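Local coordinates for protein glycoside hydrolase family 31 (Trueperella pyogenes, PDB 5I0F) that probably hydrolyses cycloalternan, a cyclic glucose oligosaccharide, through a covalent glycosyl-enzyme intermediate as a retaining glycoside hydrolase of family 31, at residues A[396-399]-A[400-404]; A[716-719]-A[720-724]. One frame throughout, in Å; residues are numbered along the deposited sequence.

Contact 1: residues A[396-399]-A[400-404]; sequences DDLG and PEALA. With CA (calcium ion), chain I.
Gly399 and Leu403 meet at the N-terminus of helix 400-412, where Gly399 is the N-cap residue and Pro400 opens the first turn. The site illustrates how a loop of the TIM-barrel domain passes into a helix: Gly399 offers its carbonyl to the amide of Leu403, with Leu403 N 3.2 Å from Gly399 O and an N-H...O angle of 169°. A second link comes from Leu398, whose CB lies 4.0 Å from Ala402 CB and 4.1 Å from Leu403 CD2, while its CD1 also reaches Ala402 CB. Leu403 has CG anti to its own carbonyl carbon (chi1 -65°), which lays the side chain back over the cap; Leu403 CD1 comes 3.7 Å from Leu398 O. Glu336 bonds the Gly399 amide through OE1 and also packs on Leu398 and Ala402. Farther out, Glu401 turns away from the cap, its OE2 hydrogen-bonded to His354. At the N-terminal start of 396-404, Asp396 grips a calcium ion with both carboxylate oxygens, OD1 at 2.7 Å and OD2 at 2.8 Å, and a water molecule is a further ligand, its oxygen 2.4 Å from the calcium ion.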
ATOM      1  N   ASP A 396      28.135  -1.178   2.412  1.00 49.64           N
ATOM      2  CA  ASP A 396      29.547  -1.513   2.673  1.00 51.65           C
ATOM      3  C   ASP A 396      29.974  -1.492   4.172  1.00 51.76           C
ATOM      4  O   ASP A 396      30.982  -2.122   4.526  1.00 54.01           O
ATOM      5  CB  ASP A 396      30.478  -0.615   1.837  1.00 53.20           C
ATOM      6  CG  ASP A 396      30.195   0.876   2.016  1.00 53.49           C
ATOM      7  OD1 ASP A 396      29.456   1.265   2.947  1.00 52.82           O
ATOM      8  OD2 ASP A 396      30.712   1.683   1.217  1.00 54.95           O
ATOM      9  N   ASP A 397      29.219  -0.781   5.031  1.00 49.50           N
ATOM     10  CA  ASP A 397      29.518  -0.687   6.484  1.00 48.26           C
ATOM     11  C   ASP A 397      28.686  -1.604   7.398  1.00 43.55           C
ATOM     12  O   ASP A 397      28.617  -1.387   8.607  1.00 44.29           O
ATOM     13  CB  ASP A 397      29.408   0.771   6.964  1.00 50.94           C
ATOM     14  CG  ASP A 397      27.991   1.323   6.891  1.00 53.32           C
ATOM     15  OD1 ASP A 397      27.084   0.667   6.320  1.00 54.06           O
ATOM     16  OD2 ASP A 397      27.794   2.447   7.400  1.00 56.63           O
ATOM     17  N   LEU A 398      28.057  -2.622   6.826  1.00 38.77           N
ATOM     18  CA  LEU A 398      27.397  -3.654   7.613  1.00 35.84           C
ATOM     19  C   LEU A 398      28.456  -4.484   8.313  1.00 34.88           C
ATOM     20  O   LEU A 398      29.559  -4.657   7.781  1.00 34.24           O
ATOM     21  CB  LEU A 398      26.579  -4.585   6.710  1.00 35.27           C
ATOM     22  CG  LEU A 398      25.388  -3.958   5.986  1.00 34.66           C
ATOM     23  CD1 LEU A 398      24.784  -4.969   5.023  1.00 33.86           C
ATOM     24  CD2 LEU A 398      24.364  -3.473   6.987  1.00 33.99           C
ATOM     25  N   GLY A 399      28.102  -5.023   9.477  1.00 32.57           N
ATOM     26  CA  GLY A 399      28.947  -5.956  10.203  1.00 32.18           C
ATOM     27  C   GLY A 399      28.964  -7.328   9.543  1.00 31.82           C
ATOM     28  O   GLY A 399      28.196  -7.565   8.606  1.00 30.96           O
ATOM     29  N   PRO A 400      29.832  -8.247  10.031  1.00 31.23           N
ATOM     30  CA  PRO A 400      29.999  -9.557   9.385  1.00 30.96           C
ATOM     31  C   PRO A 400      28.760 -10.435   9.327  1.00 29.47           C
ATOM     32  O   PRO A 400      28.591 -11.157   8.355  1.00 28.02           O
ATOM     33  CB  PRO A 400      31.079 -10.262  10.231  1.00 31.89           C
ATOM     34  CG  PRO A 400      31.757  -9.187  10.996  1.00 32.95           C
ATOM     35  CD  PRO A 400      30.795  -8.038  11.133  1.00 32.25           C
ATOM     36  N   GLU A 401      27.927 -10.394  10.366  1.00 28.05           N
ATOM     37  CA  GLU A 401      26.719 -11.213  10.393  1.00 28.08           C
ATOM     38  C   GLU A 401      25.739 -10.842   9.269  1.00 26.97           C
ATOM     39  O   GLU A 401      25.254 -11.720   8.566  1.00 27.29           O
ATOM     40  CB  GLU A 401      26.028 -11.107  11.756  1.00 28.47           C
ATOM     41  CG  GLU A 401      24.818 -12.024  11.915  1.00 28.58           C
ATOM     42  CD  GLU A 401      25.155 -13.500  12.082  1.00 30.16           C
ATOM     43  OE1 GLU A 401      26.331 -13.900  12.194  1.00 31.89           O
ATOM     44  OE2 GLU A 401      24.210 -14.307  12.148  1.00 31.44           O
ATOM     45  N   ALA A 402      25.461  -9.554   9.114  1.00 26.38           N
ATOM     46  CA  ALA A 402      24.573  -9.060   8.045  1.00 26.34           C
ATOM     47  C   ALA A 402      25.135  -9.357   6.648  1.00 26.62           C
ATOM     48  O   ALA A 402      24.385  -9.792   5.762  1.00 25.49           O
ATOM     49  CB  ALA A 402      24.301  -7.569   8.209  1.00 26.50           C
ATOM     50  N   LEU A 403      26.448  -9.171   6.474  1.00 26.63           N
ATOM     51  CA  LEU A 403      27.097  -9.525   5.218  1.00 27.48           C
ATOM     52  C   LEU A 403      26.958 -11.002   4.918  1.00 26.55           C
ATOM     53  O   LEU A 403      26.653 -11.351   3.802  1.00 26.54           O
ATOM     54  CB  LEU A 403      28.587  -9.143   5.202  1.00 29.09           C
ATOM     55  CG  LEU A 403      28.880  -7.641   5.261  1.00 29.82           C
ATOM     56  CD1 LEU A 403      30.359  -7.407   5.512  1.00 31.05           C
ATOM     57  CD2 LEU A 403      28.424  -6.961   3.970  1.00 30.43           C
ATOM     58  N   ALA A 404      27.197 -11.865   5.906  1.00 26.27           N
ATOM     59  CA  ALA A 404      27.034 -13.312   5.695  1.00 26.02           C
ATOM     60  C   ALA A 404      25.577 -13.689   5.378  1.00 25.43           C
ATOM     61  O   ALA A 404      25.325 -14.533   4.527  1.00 25.00           O
ATOM     62  CB  ALA A 404      27.553 -14.096   6.887  1.00 26.11           C
TER
HETATM   63 CA    CA I 810      30.264   3.806   3.055  1.00 49.98          CA
HETATM   64  O   HOH W   1      29.340   3.614   5.202  1.00 47.81           O

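Contact 2: residues A[716-719]-A[720-724]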
ATOM      1  N   ARG A 716     -26.599  16.708  15.992  1.00 33.78           N
ATOM      2  CA  ARG A 716     -26.131  16.232  17.302  1.00 33.39           C
ATOM      3  C   ARG A 716     -25.108  17.244  17.797  1.00 32.20           C
ATOM      4  O   ARG A 716     -24.183  17.584  17.048  1.00 30.58           O
ATOM      5  CB  ARG A 716     -25.430  14.868  17.094  1.00 33.40           C
ATOM      6  CG  ARG A 716     -24.833  14.158  18.310  1.00 33.85           C
ATOM      7  CD  ARG A 716     -25.944  13.813  19.238  1.00 35.15           C
ATOM      8  NE  ARG A 716     -25.671  12.910  20.345  1.00 34.53           N
ATOM      9  CZ  ARG A 716     -25.209  13.256  21.541  1.00 33.93           C
ATOM     10  NH1 ARG A 716     -24.727  14.470  21.801  1.00 33.81           N
ATOM     11  NH2 ARG A 716     -25.176  12.331  22.475  1.00 34.17           N
ATOM     12  N   ALA A 717     -25.261  17.713  19.037  1.00 31.32           N
ATOM     13  CA  ALA A 717     -24.163  18.377  19.752  1.00 30.91           C
ATOM     14  C   ALA A 717     -22.936  17.437  19.810  1.00 29.91           C
ATOM     15  O   ALA A 717     -23.089  16.263  20.145  1.00 29.46           O
ATOM     16  CB  ALA A 717     -24.596  18.757  21.168  1.00 31.51           C
ATOM     17  N   VAL A 718     -21.742  17.950  19.519  1.00 28.82           N
ATOM     18  CA  VAL A 718     -20.526  17.123  19.532  1.00 28.09           C
ATOM     19  C   VAL A 718     -19.382  17.709  20.380  1.00 28.35           C
ATOM     20  O   VAL A 718     -18.350  18.161  19.862  1.00 27.79           O
ATOM     21  CB  VAL A 718     -20.047  16.774  18.096  1.00 27.28           C
ATOM     22  CG1 VAL A 718     -20.991  15.765  17.462  1.00 27.26           C
ATOM     23  CG2 VAL A 718     -19.914  18.003  17.210  1.00 27.54           C
ATOM     24  N   GLY A 719     -19.553  17.662  21.700  1.00 28.01           N
ATOM     25  CA  GLY A 719     -18.419  17.860  22.600  1.00 27.91           C
ATOM     26  C   GLY A 719     -17.363  16.793  22.284  1.00 27.31           C
ATOM     27  O   GLY A 719     -17.647  15.806  21.593  1.00 25.63           O
ATOM     28  N   TRP A 720     -16.157  16.950  22.811  1.00 27.08           N
ATOM     29  CA  TRP A 720     -15.078  16.011  22.464  1.00 26.91           C
ATOM     30  C   TRP A 720     -15.328  14.589  22.976  1.00 26.65           C
ATOM     31  O   TRP A 720     -14.770  13.636  22.445  1.00 26.32           O
ATOM     32  CB  TRP A 720     -13.740  16.541  22.970  1.00 27.24           C
ATOM     33  CG  TRP A 720     -13.235  17.764  22.238  1.00 27.47           C
ATOM     34  CD1 TRP A 720     -13.914  18.549  21.342  1.00 28.16           C
ATOM     35  CD2 TRP A 720     -11.937  18.341  22.372  1.00 27.60           C
ATOM     36  NE1 TRP A 720     -13.116  19.584  20.929  1.00 28.77           N
ATOM     37  CE2 TRP A 720     -11.894  19.476  21.542  1.00 28.41           C
ATOM     38  CE3 TRP A 720     -10.806  18.014  23.137  1.00 27.85           C
ATOM     39  CZ2 TRP A 720     -10.748  20.290  21.429  1.00 28.86           C
ATOM     40  CZ3 TRP A 720      -9.657  18.823  23.017  1.00 27.99           C
ATOM     41  CH2 TRP A 720      -9.649  19.943  22.161  1.00 28.41           C
ATOM     42  N   ASP A 721     -16.181  14.449  23.989  1.00 27.37           N
ATOM     43  CA  ASP A 721     -16.607  13.144  24.504  1.00 27.85           C
ATOM     44  C   ASP A 721     -17.703  12.459  23.685  1.00 26.98           C
ATOM     45  O   ASP A 721     -18.146  11.378  24.063  1.00 26.59           O
ATOM     46  CB  ASP A 721     -17.015  13.232  25.984  1.00 30.41           C
ATOM     47  CG  ASP A 721     -18.069  14.263  26.255  1.00 32.49           C
ATOM     48  OD1 ASP A 721     -18.437  15.071  25.380  1.00 33.69           O
ATOM     49  OD2 ASP A 721     -18.522  14.305  27.402  1.00 37.26           O
ATOM     50  N   ILE A 722     -18.124  13.063  22.570  1.00 25.80           N
ATOM     51  CA  ILE A 722     -19.112  12.472  21.642  1.00 24.72           C
ATOM     52  C   ILE A 722     -18.506  12.309  20.242  1.00 23.58           C
ATOM     53  O   ILE A 722     -17.860  13.214  19.747  1.00 22.90           O
ATOM     54  CB  ILE A 722     -20.343  13.404  21.487  1.00 25.22           C
ATOM     55  CG1 ILE A 722     -20.980  13.698  22.861  1.00 26.03           C
ATOM     56  CG2 ILE A 722     -21.366  12.866  20.488  1.00 25.10           C
ATOM     57  CD1 ILE A 722     -21.618  12.507  23.534  1.00 26.30           C
ATOM     58  N   ILE A 723     -18.759  11.158  19.627  1.00 22.67           N
ATOM     59  CA  ILE A 723     -18.697  10.990  18.178  1.00 22.44           C
ATOM     60  C   ILE A 723     -20.092  10.469  17.793  1.00 22.75           C
ATOM     61  O   ILE A 723     -20.571   9.545  18.427  1.00 22.71           O
ATOM     62  CB  ILE A 723     -17.569  10.042  17.696  1.00 21.30           C
ATOM     63  CG1 ILE A 723     -17.710   9.776  16.182  1.00 21.20           C
ATOM     64  CG2 ILE A 723     -17.512   8.736  18.484  1.00 21.27           C
ATOM     65  CD1 ILE A 723     -16.634   8.881  15.590  1.00 20.42           C
ATOM     66  N   PRO A 724     -20.743  11.067  16.767  1.00 22.74           N
ATOM     67  CA  PRO A 724     -22.084  10.615  16.426  1.00 23.22           C
ATOM     68  C   PRO A 724     -22.133   9.141  16.006  1.00 22.98           C
ATOM     69  O   PRO A 724     -21.436   8.716  15.068  1.00 22.43           O
ATOM     70  CB  PRO A 724     -22.501  11.551  15.287  1.00 23.28           C
ATOM     71  CG  PRO A 724     -21.699  12.784  15.510  1.00 23.31           C
ATOM     72  CD  PRO A 724     -20.384  12.293  16.035  1.00 22.84           C
TER
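Ile722 lies across the guanidinium group of Arg716, the two side chains crossing at about a right angle, and this is the close-packed part of the contact. CG2 of Ile722 sits 3.9 Å above the guanidinium plane of Arg716, over its centre, while Ile722 CD1 reaches Arg716 NH2 at 3.7 Å. Arg716 sends CG anti to its backbone N (chi1 179°) and then bends at chi2 (64°), which brings the flat group back beside its own strand, where Arg716 NH1 bonds Ala717 O at 2.9 Å. That bond is strongly bent, with an N-H...O angle of 133°, and the oxygen lies well out of the guanidinium plane. The charge has a further partner in Asp701, which forms a salt bridge with NE, and Trp703 touches both Arg716 and Ile722. Beside this pair, Val718 and Pro724 also cross at about a right angle, Val718 CG1 lying 3.6 Å from Pro724 CG. The packing belongs to a chain reversal between two different sheets of the C-terminal domain: strand 712-717 ends, a type I beta turn runs from Gly719 to Ile722, and the chain goes on to strand 725-728. The turn is closed by a hydrogen bond from Ile722 N, 3.0 Å from Gly719 O. Asp721, at the bend, forms the loose, solvent-exposed side: across the contact, Asp721 OD1 comes no nearer than 3.7 Å, to Gly719 C. Trp720, by contrast, leaves the turn to pack its side chain on helix 572-583, whose Arg577 also bonds Val718 O through NH2 and Gly719 O through NH1.

Followed from the N terminus, the chain first meets contact 1, where the loop after barrel strand 383-388 lends a ligand to a calcium ion and runs straight into helix 400-412; this contact closes no loop and only starts the helix. The chain then completes the barrel, through strand 587-590, and passes helix 617-646 before entering the C-terminal domain. There contact 2 closes the short loop between strands 712-717 and 725-728, so joining the two-stranded sheet to the six-stranded one. The contacts are in series, neither nesting nor crossing; the nearest atoms of contact 1 and contact 2 are about 44 Å apart. Contact 2 nonetheless rests against helix 572-583, which ties the C-terminal domain to the barrel domain containing contact 1.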